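Long-range contact in probable 3-hydroxyisobutyrate dehydrogenase (Pseudomonas aeruginosa, PDB 3OBB), which oxidises L-serine and methyl-L-serine with NAD(+) as the electron acceptor and possibly takes part in serine catabolism: residues 4-9 / 60-65. Sequence-based numbering, arbitrary orientation.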
ATOM      1  N   LYS A   4       0.263  33.461  38.581  1.00 89.93           N
ATOM      2  CA  LYS A   4       1.486  32.682  38.428  1.00 87.55           C
ATOM      3  C   LYS A   4       2.310  33.280  37.269  1.00 83.46           C
ATOM      4  O   LYS A   4       1.742  33.798  36.290  1.00 80.33           O
ATOM      5  CB  LYS A   4       1.159  31.194  38.201  1.00 85.77           C
ATOM      6  CG  LYS A   4      -0.004  30.663  39.054  1.00 86.92           C
ATOM      7  CD  LYS A   4      -0.502  29.322  38.553  1.00 84.90           C
ATOM      8  CE  LYS A   4      -2.038  29.250  38.605  1.00 85.66           C
ATOM      9  NZ  LYS A   4      -2.641  28.111  37.834  1.00 79.18           N
ATOM     10  N   GLN A   5       3.637  33.255  37.415  1.00 82.34           N
ATOM     11  CA  GLN A   5       4.542  33.628  36.335  1.00 77.89           C
ATOM     12  C   GLN A   5       4.807  32.445  35.381  1.00 73.51           C
ATOM     13  O   GLN A   5       5.411  31.437  35.770  1.00 74.22           O
ATOM     14  CB  GLN A   5       5.854  34.170  36.898  1.00 81.45           C
ATOM     15  CG  GLN A   5       6.864  34.610  35.844  1.00 78.94           C
ATOM     16  CD  GLN A   5       6.453  35.882  35.125  1.00 76.15           C
ATOM     17  OE1 GLN A   5       6.276  36.940  35.736  1.00 76.16           O
ATOM     18  NE2 GLN A   5       6.305  35.784  33.814  1.00 71.51           N
ATOM     19  N   ILE A   6       4.354  32.587  34.134  1.00 67.65           N
ATOM     20  CA  ILE A   6       4.569  31.579  33.090  1.00 62.76           C
ATOM     21  C   ILE A   6       5.688  32.007  32.134  1.00 60.64           C
ATOM     22  O   ILE A   6       5.749  33.165  31.732  1.00 60.31           O
ATOM     23  CB  ILE A   6       3.270  31.316  32.283  1.00 59.84           C
ATOM     24  CG1 ILE A   6       2.273  30.453  33.064  1.00 61.18           C
ATOM     25  CG2 ILE A   6       3.571  30.562  30.998  1.00 56.12           C
ATOM     26  CD1 ILE A   6       1.705  31.070  34.335  1.00 65.99           C
ATOM     27  N   ALA A   7       6.589  31.089  31.798  1.00 58.26           N
ATOM     28  CA  ALA A   7       7.480  31.302  30.670  1.00 55.91           C
ATOM     29  C   ALA A   7       6.926  30.516  29.470  1.00 51.95           C
ATOM     30  O   ALA A   7       6.579  29.344  29.613  1.00 51.45           O
ATOM     31  CB  ALA A   7       8.901  30.880  31.001  1.00 58.03           C
ATOM     32  N   PHE A   8       6.791  31.169  28.312  1.00 48.51           N
ATOM     33  CA  PHE A   8       6.265  30.517  27.106  1.00 45.65           C
ATOM     34  C   PHE A   8       7.340  30.568  26.020  1.00 44.91           C
ATOM     35  O   PHE A   8       7.744  31.645  25.559  1.00 44.49           O
ATOM     36  CB  PHE A   8       4.951  31.167  26.629  1.00 43.31           C
ATOM     37  CG  PHE A   8       4.031  30.239  25.874  1.00 42.51           C
ATOM     38  CD1 PHE A   8       4.326  29.820  24.577  1.00 38.87           C
ATOM     39  CD2 PHE A   8       2.847  29.808  26.449  1.00 42.64           C
ATOM     40  CE1 PHE A   8       3.473  28.965  23.886  1.00 39.36           C
ATOM     41  CE2 PHE A   8       1.958  28.967  25.753  1.00 40.09           C
ATOM     42  CZ  PHE A   8       2.273  28.537  24.475  1.00 39.06           C
ATOM     43  N   ILE A   9       7.822  29.393  25.640  1.00 44.09           N
ATOM     44  CA  ILE A   9       8.859  29.293  24.630  1.00 44.94           C
ATOM     45  C   ILE A   9       8.221  28.753  23.337  1.00 43.23           C
ATOM     46  O   ILE A   9       7.661  27.650  23.309  1.00 41.49           O
ATOM     47  CB  ILE A   9      10.066  28.435  25.141  1.00 47.39           C
ATOM     48  CG1 ILE A   9      10.764  29.151  26.313  1.00 51.00           C
ATOM     49  CG2 ILE A   9      11.093  28.190  24.054  1.00 47.72           C
ATOM     50  CD1 ILE A   9      10.546  28.483  27.649  1.00 51.13           C
ATOM     51  N   ALA A  60       9.940  31.829  36.686  1.00 76.81           N
ATOM     52  CA  ALA A  60       8.665  31.163  36.394  1.00 73.45           C
ATOM     53  C   ALA A  60       8.193  30.047  37.329  1.00 74.09           C
ATOM     54  O   ALA A  60       8.978  29.208  37.765  1.00 76.05           O
ATOM     55  CB  ALA A  60       8.677  30.651  34.963  1.00 68.77           C
ATOM     56  N   ASP A  61       6.880  30.058  37.586  1.00 72.71           N
ATOM     57  CA  ASP A  61       6.164  28.959  38.231  1.00 72.75           C
ATOM     58  C   ASP A  61       5.931  27.787  37.283  1.00 68.89           C
ATOM     59  O   ASP A  61       5.861  26.635  37.720  1.00 69.68           O
ATOM     60  CB  ASP A  61       4.809  29.449  38.738  1.00 72.95           C
ATOM     61  CG  ASP A  61       4.940  30.584  39.736  1.00 77.43           C
ATOM     62  OD1 ASP A  61       5.714  30.445  40.711  1.00 80.79           O
ATOM     63  OD2 ASP A  61       4.273  31.620  39.536  1.00 77.87           O
ATOM     64  N   VAL A  62       5.792  28.093  35.993  1.00 64.59           N
ATOM     65  CA  VAL A  62       5.553  27.087  34.931  1.00 60.46           C
ATOM     66  C   VAL A  62       6.162  27.486  33.582  1.00 57.34           C
ATOM     67  O   VAL A  62       6.133  28.650  33.186  1.00 56.38           O
ATOM     68  CB  VAL A  62       4.056  26.679  34.792  1.00 58.06           C
ATOM     69  CG1 VAL A  62       3.140  27.770  35.236  1.00 59.06           C
ATOM     70  CG2 VAL A  62       3.727  26.239  33.376  1.00 55.24           C
ATOM     71  N   VAL A  63       6.783  26.512  32.934  1.00 55.92           N
ATOM     72  CA  VAL A  63       7.340  26.672  31.601  1.00 53.75           C
ATOM     73  C   VAL A  63       6.491  25.858  30.625  1.00 51.14           C
ATOM     74  O   VAL A  63       6.283  24.659  30.835  1.00 50.92           O
ATOM     75  CB  VAL A  63       8.792  26.171  31.530  1.00 55.79           C
ATOM     76  CG1 VAL A  63       9.375  26.446  30.163  1.00 53.69           C
ATOM     77  CG2 VAL A  63       9.644  26.822  32.622  1.00 57.99           C
ATOM     78  N   ILE A  64       5.989  26.526  29.581  1.00 48.80           N
ATOM     79  CA  ILE A  64       5.240  25.884  28.510  1.00 46.64           C
ATOM     80  C   ILE A  64       6.015  26.080  27.209  1.00 46.15           C
ATOM     81  O   ILE A  64       6.250  27.224  26.816  1.00 47.33           O
ATOM     82  CB  ILE A  64       3.831  26.539  28.357  1.00 45.44           C
ATOM     83  CG1 ILE A  64       3.123  26.596  29.710  1.00 46.36           C
ATOM     84  CG2 ILE A  64       3.001  25.835  27.267  1.00 41.23           C
ATOM     85  CD1 ILE A  64       1.872  27.436  29.736  1.00 46.22           C
ATOM     86  N   SER A  65       6.441  24.994  26.560  1.00 44.85           N
ATOM     87  CA  SER A  65       7.030  25.127  25.241  1.00 44.18           C
ATOM     88  C   SER A  65       6.057  24.677  24.138  1.00 43.14           C
ATOM     89  O   SER A  65       5.123  23.893  24.386  1.00 42.06           O
ATOM     90  CB  SER A  65       8.410  24.451  25.118  1.00 45.30           C
ATOM     91  OG  SER A  65       8.461  23.151  25.685  1.00 44.91           O
TER
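The Phe-8 ring crosses the Ile-64 side chain at a slant, the methyl CG2 of Ile-64 lying 3.6 Å from Phe-8 CE2, on the ring's flank, while Ile-64 O sits over one ring face, displaced toward the rim. Turning CG of Phe-8 roughly anti to the backbone N (chi1 -152°) brings the ring closer to the partner strand than its CB is. The other branch of Ile-64 runs toward Ile-6, where its CD1 lies 3.8 Å from Ile-6 CG2. Next along this face, Ile-6 and Val-62 stand side by side and point the same way, CG1 to CG1 at 3.6 Å. On the reverse face Ala-7 CB meets Ala-60 CB at 4.0 Å, and Ile-9 CD1 presses on Val-63 CG1 at a tight 3.4 Å.

Along the backbones, parallel-strand bonds link Ala-7 N to Val-62 O, Ile-64 N to Ala-7 O (2.9 Å, almost straight at 173°) and Ile-9 N to Ile-64 O. At the N-terminal ends of the strands, Asp-61 OD2 accepts the N-H of Gln-5 (N to OD2 2.8 Å) on its anti side, tilted 28° out of the carboxylate plane, and Asp-61 N returns a bond to Gln-5 O.

These are adjacent central strands of the Rossmann-type NAD(+)-binding domain, strand 5-9 leading into the glycine-rich turn. Strand 28-32 flanks 5-9 and strand 92-95 flanks 62-65; helix 15-24 packs on Phe-8 and Ile-64, helix 53-57 on Ala-7, Ile-9 and Val-63.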